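PDB 4FGM: aminopeptidase N family protein from Idiomarina loihiensis L2TR, which probably acts as a zinc-dependent aminopeptidase of the M61 family, with a PDZ-like module joined to its metal-binding catalytic part. Local coordinates for residues Y491-Q496 against A528-V533; A512-G517 against E555-E560; D518-I523 against V546-F551. All blocks are in the same frame, centred on the assembly; numbering follows the deposited sequence.

All three contacts belong to the C-terminal PDZ-like module and reach one antiparallel sheet. Contact 3 pairs two of its strands, 519-523 and 545-552, and the other two flank it: contact 2 has its centre about 6 Å from that of contact 3, contact 1 about 11 Å. Contacts 2 and 3 are sewn together where Met557 N meets Ala550 O at 2.6 Å. Contacts 1 and 3 meet through Ala528 N and Ile521 O, 3.1 Å apart, while contacts 1 and 2 do not touch, their nearest atoms lying about 8 Å apart. The zinc site of His273, His277 and Glu307, with its bound maleic acid, lies away from all three.

Contact 1: residues Y491-Q496 against A528-V533; sequences YKASPQ and ATEQSV
Ala493 and Glu530 bring their CA atoms to 4.6 Å as the end of strand 489-494 passes the loop that leads into helix 533-537, with no hydrogen bond between the two backbones. A small residue suits position 493: the methyl CB of Ala493 rests on Glu530 CA at 3.5 Å, its size permitting this close approach. The Glu530 side chain starts with CG anti to its own N (chi1 -169°) and stays extended, which carries CD alongside Ala493 O at 3.9 Å and lets the carboxylate run out to solvent. Lys492 NZ, weakly bonded to Ala493 O, lies near the Glu530 carboxylate without contacting it, and the opposite charges probably attract mildly.

Deeper in, Tyr491 and Val533 approach from opposite directions. Tyr491 has CG between its backbone N and carbonyl carbon (chi1 58°), and its OH reaches both branches of Val533, CG2 at 3.7 Å and CG1 at 3.8 Å, the ring standing oblique to CG2. Leu498 of the next strand touches Tyr491, Ala493 and Val533, making this the buried side of the contact. At the other end Thr529 lays its methyl CG2 against Pro495 O at 3.5 Å, and its CA-H faces Ser494 O.

Hydroxyls shape both turns. Gln496 N donates to Ser494 OG in an ST turn as the strand ends. In the loop, Ser532 N gives Thr529 OG1 a 2.9 Å bond, and Thr529 N returns one to Ser532 OG at 3.0 Å. This reciprocal pair includes an ST motif just ahead of the helix. The juxtaposition of strand 489-494 and helix 533-537 resembles the strand-and-helix walls of the peptide groove in PDZ domains, though no peptide is bound here.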
# COMPACT_ATOMS: atom_id res chain seq x y z
N TYR A 491 11.87 -17.46 -9.42
CA TYR A 491 12.86 -17.04 -10.39
C TYR A 491 12.26 -16.24 -11.53
O TYR A 491 11.05 -16.27 -11.76
CB TYR A 491 13.60 -18.25 -10.95
CG TYR A 491 12.72 -19.29 -11.62
CD1 TYR A 491 12.33 -19.15 -12.95
CD2 TYR A 491 12.26 -20.40 -10.91
CE1 TYR A 491 11.50 -20.09 -13.56
CE2 TYR A 491 11.43 -21.35 -11.51
CZ TYR A 491 11.06 -21.19 -12.83
OH TYR A 491 10.24 -22.13 -13.42
N LYS A 492 13.13 -15.51 -12.22
CA LYS A 492 12.75 -14.70 -13.36
C LYS A 492 13.45 -15.34 -14.57
O LYS A 492 14.68 -15.30 -14.67
CB LYS A 492 13.23 -13.26 -13.15
CG LYS A 492 13.19 -12.37 -14.39
CD LYS A 492 11.82 -12.36 -15.03
CE LYS A 492 11.84 -11.52 -16.30
NZ LYS A 492 10.84 -12.01 -17.30
N ALA A 493 12.66 -15.95 -15.45
CA ALA A 493 13.19 -16.62 -16.64
C ALA A 493 13.35 -15.71 -17.84
O ALA A 493 12.53 -14.82 -18.08
CB ALA A 493 12.30 -17.80 -17.01
N SER A 494 14.40 -15.95 -18.61
CA SER A 494 14.68 -15.17 -19.81
C SER A 494 15.55 -16.07 -20.68
O SER A 494 15.98 -17.13 -20.25
CB SER A 494 15.46 -13.90 -19.47
OG SER A 494 16.80 -14.21 -19.13
N PRO A 495 15.84 -15.64 -21.91
CA PRO A 495 16.67 -16.46 -22.80
C PRO A 495 18.07 -16.67 -22.21
O PRO A 495 18.76 -17.64 -22.54
CB PRO A 495 16.72 -15.63 -24.08
CG PRO A 495 15.43 -14.88 -24.05
CD PRO A 495 15.34 -14.45 -22.61
N GLN A 496 18.48 -15.76 -21.34
CA GLN A 496 19.80 -15.83 -20.73
C GLN A 496 19.86 -16.78 -19.52
O GLN A 496 20.94 -17.09 -19.03
CB GLN A 496 20.26 -14.43 -20.32
CG GLN A 496 20.63 -13.51 -21.48
CD GLN A 496 19.43 -13.00 -22.27
OE1 GLN A 496 19.33 -13.21 -23.49
NE2 GLN A 496 18.51 -12.32 -21.59
N ALA A 528 18.77 -23.70 -19.79
CA ALA A 528 17.58 -23.30 -19.07
C ALA A 528 17.12 -21.92 -19.52
O ALA A 528 17.87 -20.95 -19.44
CB ALA A 528 17.86 -23.30 -17.57
N THR A 529 15.88 -21.81 -19.98
CA THR A 529 15.36 -20.53 -20.43
C THR A 529 13.89 -20.44 -20.06
O THR A 529 13.34 -21.35 -19.44
CB THR A 529 15.44 -20.38 -21.96
OG1 THR A 529 14.59 -21.35 -22.57
CG2 THR A 529 16.86 -20.57 -22.45
N GLU A 530 13.26 -19.34 -20.46
CA GLU A 530 11.85 -19.13 -20.20
C GLU A 530 11.11 -20.19 -21.01
O GLU A 530 10.12 -20.77 -20.55
CB GLU A 530 11.44 -17.74 -20.69
CG GLU A 530 10.05 -17.30 -20.26
CD GLU A 530 9.77 -15.85 -20.62
OE1 GLU A 530 8.77 -15.29 -20.11
OE2 GLU A 530 10.53 -15.27 -21.43
N GLN A 531 11.62 -20.44 -22.21
CA GLN A 531 11.05 -21.40 -23.14
C GLN A 531 11.20 -22.85 -22.73
O GLN A 531 10.28 -23.65 -22.90
CB GLN A 531 11.71 -21.24 -24.52
CG GLN A 531 11.51 -19.89 -25.19
CD GLN A 531 10.08 -19.69 -25.67
OE1 GLN A 531 9.18 -19.43 -24.88
NE2 GLN A 531 9.88 -19.82 -26.98
N SER A 532 12.35 -23.21 -22.16
CA SER A 532 12.60 -24.60 -21.81
C SER A 532 12.41 -25.07 -20.38
O SER A 532 12.25 -26.27 -20.15
CB SER A 532 14.02 -24.98 -22.24
OG SER A 532 14.99 -24.30 -21.46
N VAL A 533 12.39 -24.16 -19.41
CA VAL A 533 12.30 -24.59 -18.02
C VAL A 533 11.15 -25.52 -17.64
O VAL A 533 11.35 -26.48 -16.90
CB VAL A 533 12.32 -23.38 -17.05
CG1 VAL A 533 11.02 -22.59 -17.15
CG2 VAL A 533 12.57 -23.87 -15.63

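Contact 2: residues A512-G517 against E555-E560; sequences AGLSAG and ELMTLE
Ala512 O takes a 2.7 Å hydrogen bond from a water that in turn accepts from Glu560 N at 3.3 Å, a single-water bridge between the C-terminal end of helix 508-512 and strand 555-562. The helix ends in a Schellman motif at Gly513, whose positive phi (95°) suits glycine: a CB would be jammed against Ala512 O and would also point toward Leu559. This turn of the PDZ-like module lies over the strand, and Leu559 is the side chain that fills the join. Its CG stands anti to the carbonyl carbon (chi1 -51°), presenting both methyls to Ala512 O, CD2 at 3.5 Å and CD1 at 3.6 Å. CD1 also meets Leu514 CD2 at 3.6 Å, the two leucines crossing obliquely. Branched and apolar, Leu559 can serve both partners at once. Cutting it back to an alanine here would probably remove the methyls that pack on Ala512 O, opening a gap between turn and strand, and leave Leu514 CD2 without its nearest neighbour on the strand. Met557, present as selenomethionine, flanks the pair more loosely, its CE also touching Asp518. Gly513 O is taken up by Arg552 NH2 from strand 545-552. Next to this, the small Ala512 lets the helix end come close, with its CB 3.3 Å from Glu560 O.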
# COMPACT_ATOMS: atom_id res chain seq x y z
N ALA A 512 20.60 -27.99 -2.80
CA ALA A 512 21.58 -28.03 -3.87
C ALA A 512 22.61 -26.92 -3.68
O ALA A 512 23.70 -26.98 -4.23
CB ALA A 512 20.88 -27.89 -5.21
N GLY A 513 22.26 -25.91 -2.88
CA GLY A 513 23.18 -24.82 -2.64
C GLY A 513 22.96 -23.61 -3.54
O GLY A 513 23.90 -22.85 -3.77
N LEU A 514 21.76 -23.45 -4.06
CA LEU A 514 21.45 -22.30 -4.91
C LEU A 514 21.01 -21.16 -4.00
O LEU A 514 20.45 -21.39 -2.93
CB LEU A 514 20.31 -22.63 -5.89
CG LEU A 514 20.65 -23.53 -7.07
CD1 LEU A 514 19.37 -24.07 -7.68
CD2 LEU A 514 21.46 -22.74 -8.09
N SER A 515 21.22 -19.92 -4.44
CA SER A 515 20.84 -18.77 -3.63
C SER A 515 20.24 -17.67 -4.46
O SER A 515 20.46 -17.60 -5.67
CB SER A 515 22.07 -18.22 -2.90
OG SER A 515 22.65 -19.19 -2.06
N ALA A 516 19.47 -16.81 -3.81
CA ALA A 516 18.86 -15.68 -4.49
C ALA A 516 20.01 -14.91 -5.11
O ALA A 516 21.05 -14.72 -4.48
CB ALA A 516 18.11 -14.81 -3.50
N GLY A 517 19.84 -14.47 -6.36
CA GLY A 517 20.91 -13.74 -7.03
C GLY A 517 21.64 -14.59 -8.05
O GLY A 517 22.18 -14.07 -9.03
N GLU A 555 30.99 -16.53 -11.02
CA GLU A 555 31.55 -17.85 -10.79
C GLU A 555 30.51 -18.89 -11.19
O GLU A 555 29.35 -18.81 -10.80
CB GLU A 555 31.89 -18.02 -9.31
CG GLU A 555 32.92 -17.01 -8.81
CD GLU A 555 33.11 -17.04 -7.30
OE1 GLU A 555 33.25 -18.15 -6.74
OE2 GLU A 555 33.12 -15.96 -6.69
N LEU A 556 30.92 -19.87 -12.00
CA LEU A 556 30.02 -20.93 -12.44
C LEU A 556 30.05 -22.07 -11.44
O LEU A 556 31.10 -22.62 -11.13
CB LEU A 556 30.43 -21.48 -13.81
CG LEU A 556 29.43 -22.54 -14.32
CD1 LEU A 556 28.10 -21.87 -14.65
CD2 LEU A 556 29.97 -23.25 -15.54
N MSE A 557 28.88 -22.41 -10.92
CA MSE A 557 28.78 -23.50 -9.96
C MSE A 557 28.20 -24.72 -10.65
O MSE A 557 27.31 -24.61 -11.49
CB MSE A 557 27.86 -23.11 -8.80
CG MSE A 557 28.29 -21.89 -8.00
SE MSE A 557 26.99 -21.49 -6.60
CE MSE A 557 25.48 -21.05 -7.71
N THR A 558 28.72 -25.89 -10.29
CA THR A 558 28.22 -27.15 -10.82
C THR A 558 27.63 -27.81 -9.58
O THR A 558 28.36 -28.32 -8.73
CB THR A 558 29.37 -28.01 -11.38
OG1 THR A 558 30.00 -27.30 -12.45
CG2 THR A 558 28.84 -29.33 -11.91
N LEU A 559 26.31 -27.79 -9.49
CA LEU A 559 25.61 -28.33 -8.34
C LEU A 559 24.78 -29.58 -8.64
O LEU A 559 24.39 -29.84 -9.78
CB LEU A 559 24.68 -27.26 -7.76
CG LEU A 559 25.30 -25.89 -7.47
CD1 LEU A 559 24.23 -24.88 -7.10
CD2 LEU A 559 26.30 -26.03 -6.34
N GLU A 560 24.52 -30.35 -7.59
CA GLU A 560 23.70 -31.55 -7.71
C GLU A 560 22.38 -31.25 -6.99
O GLU A 560 22.37 -30.78 -5.85
CB GLU A 560 24.39 -32.76 -7.08
CG GLU A 560 23.43 -33.93 -6.83
CD GLU A 560 24.13 -35.21 -6.39
OE1 GLU A 560 24.84 -35.82 -7.22
OE2 GLU A 560 23.96 -35.62 -5.22
O HOH W 1 24.96 -29.32 -4.49

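Contact 3: residues D518-I523 against V546-F551; sequences DKIIAI and VTIHAF
Ile523 and Ile548 both set CG1 anti to the carbonyl carbon (chi1 -65° and -59°), and a bent chi2 of -65° in Ile548 then turns CD1 to Ile523, where it meets CG1 and CG2, each at 3.9 Å, the two side chains running alongside each other. On this buried face Ile520 CG2 also packs on Ile548 CG2, while Ala550, small enough for a close backbone approach, puts CB 3.7 Å from Ile520 CA.

The strands are antiparallel, with a classic beta bulge: two residues, Ile521 and Ala522, stand opposite the single His549. His549 O therefore accepts twice, from Ile521 N at 2.7 Å and from Ala522 N at 3.2 Å, both in the carbonyl plane, and His549 N donates almost straight to Ala522 O at 3.0 Å. Lys519 N and Phe551 N each donate to the other residue's O at 2.9 Å.

Ile521, the extra residue of the bulge, extends CD1 to the edge of the Phe551 ring, 4.1 Å from CD2. The chemistry implies neighbouring strands of the PDZ-like sheet with one buried aliphatic face and a mixed, partly exposed one of Lys519, Ala522, His549 and Phe551, the doubled grip on His549 O probably fixing the bulge.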
# COMPACT_ATOMS: atom_id res chain seq x y z
N ASP A 518 21.67 -15.90 -7.82
CA ASP A 518 22.32 -16.82 -8.74
C ASP A 518 21.52 -16.87 -10.04
O ASP A 518 20.34 -16.53 -10.06
CB ASP A 518 22.35 -18.24 -8.16
CG ASP A 518 23.16 -18.35 -6.89
OD1 ASP A 518 23.91 -17.41 -6.56
OD2 ASP A 518 23.07 -19.41 -6.23
N LYS A 519 22.18 -17.27 -11.13
CA LYS A 519 21.49 -17.41 -12.40
C LYS A 519 21.69 -18.82 -12.93
O LYS A 519 22.79 -19.20 -13.31
CB LYS A 519 21.99 -16.40 -13.44
CG LYS A 519 21.33 -16.62 -14.81
CD LYS A 519 20.95 -15.33 -15.51
CE LYS A 519 22.16 -14.62 -16.08
NZ LYS A 519 22.89 -15.49 -17.06
N ILE A 520 20.61 -19.60 -12.92
CA ILE A 520 20.66 -20.96 -13.40
C ILE A 520 20.82 -20.88 -14.91
O ILE A 520 20.04 -20.24 -15.61
CB ILE A 520 19.38 -21.73 -13.04
CG1 ILE A 520 19.25 -21.82 -11.52
CG2 ILE A 520 19.43 -23.13 -13.63
CD1 ILE A 520 17.93 -22.38 -11.04
N ILE A 521 21.86 -21.54 -15.40
CA ILE A 521 22.20 -21.54 -16.81
C ILE A 521 21.85 -22.85 -17.52
O ILE A 521 21.53 -22.86 -18.71
CB ILE A 521 23.71 -21.18 -16.94
CG1 ILE A 521 23.84 -19.98 -17.86
CG2 ILE A 521 24.55 -22.38 -17.34
CD1 ILE A 521 23.15 -18.75 -17.31
N ALA A 522 21.89 -23.96 -16.79
CA ALA A 522 21.54 -25.25 -17.37
C ALA A 522 20.98 -26.19 -16.31
O ALA A 522 21.32 -26.09 -15.14
CB ALA A 522 22.75 -25.88 -18.04
N ILE A 523 20.11 -27.08 -16.74
CA ILE A 523 19.51 -28.09 -15.87
C ILE A 523 19.72 -29.41 -16.60
O ILE A 523 19.32 -29.55 -17.76
CB ILE A 523 18.00 -27.83 -15.66
CG1 ILE A 523 17.79 -26.51 -14.91
CG2 ILE A 523 17.38 -28.98 -14.87
CD1 ILE A 523 16.39 -25.97 -15.02
N VAL A 546 19.56 -34.36 -10.76
CA VAL A 546 20.12 -33.74 -11.95
C VAL A 546 21.21 -32.76 -11.52
O VAL A 546 21.28 -32.35 -10.36
CB VAL A 546 19.07 -32.95 -12.74
CG1 VAL A 546 17.96 -33.89 -13.21
CG2 VAL A 546 18.51 -31.83 -11.88
N THR A 547 22.05 -32.40 -12.48
CA THR A 547 23.12 -31.46 -12.22
C THR A 547 22.62 -30.09 -12.62
O THR A 547 21.93 -29.94 -13.63
CB THR A 547 24.38 -31.84 -13.02
OG1 THR A 547 24.86 -33.10 -12.54
CG2 THR A 547 25.47 -30.79 -12.86
N ILE A 548 22.94 -29.08 -11.82
CA ILE A 548 22.52 -27.72 -12.12
C ILE A 548 23.77 -26.88 -12.33
O ILE A 548 24.72 -26.99 -11.56
CB ILE A 548 21.75 -27.07 -10.96
CG1 ILE A 548 20.49 -27.88 -10.61
CG2 ILE A 548 21.42 -25.61 -11.32
CD1 ILE A 548 19.46 -27.92 -11.69
N HIS A 549 23.78 -26.07 -13.38
CA HIS A 549 24.92 -25.19 -13.62
C HIS A 549 24.37 -23.79 -13.42
O HIS A 549 23.40 -23.39 -14.08
CB HIS A 549 25.46 -25.34 -15.04
CG HIS A 549 26.23 -26.61 -15.26
ND1 HIS A 549 25.65 -27.75 -15.76
CD2 HIS A 549 27.53 -26.91 -15.05
CE1 HIS A 549 26.56 -28.70 -15.85
NE2 HIS A 549 27.71 -28.22 -15.42
N ALA A 550 24.98 -23.03 -12.52
CA ALA A 550 24.50 -21.70 -12.26
C ALA A 550 25.62 -20.79 -11.86
O ALA A 550 26.62 -21.20 -11.29
CB ALA A 550 23.45 -21.74 -11.17
N PHE A 551 25.43 -19.52 -12.18
CA PHE A 551 26.42 -18.52 -11.85
C PHE A 551 26.12 -17.80 -10.55
O PHE A 551 24.95 -17.40 -10.32
CB PHE A 551 26.48 -17.44 -12.91
CG PHE A 551 27.29 -17.79 -14.10
CD1 PHE A 551 28.67 -17.89 -13.98
CD2 PHE A 551 26.68 -18.00 -15.34
CE1 PHE A 551 29.45 -18.20 -15.09
CE2 PHE A 551 27.44 -18.31 -16.45
CZ PHE A 551 28.83 -18.41 -16.33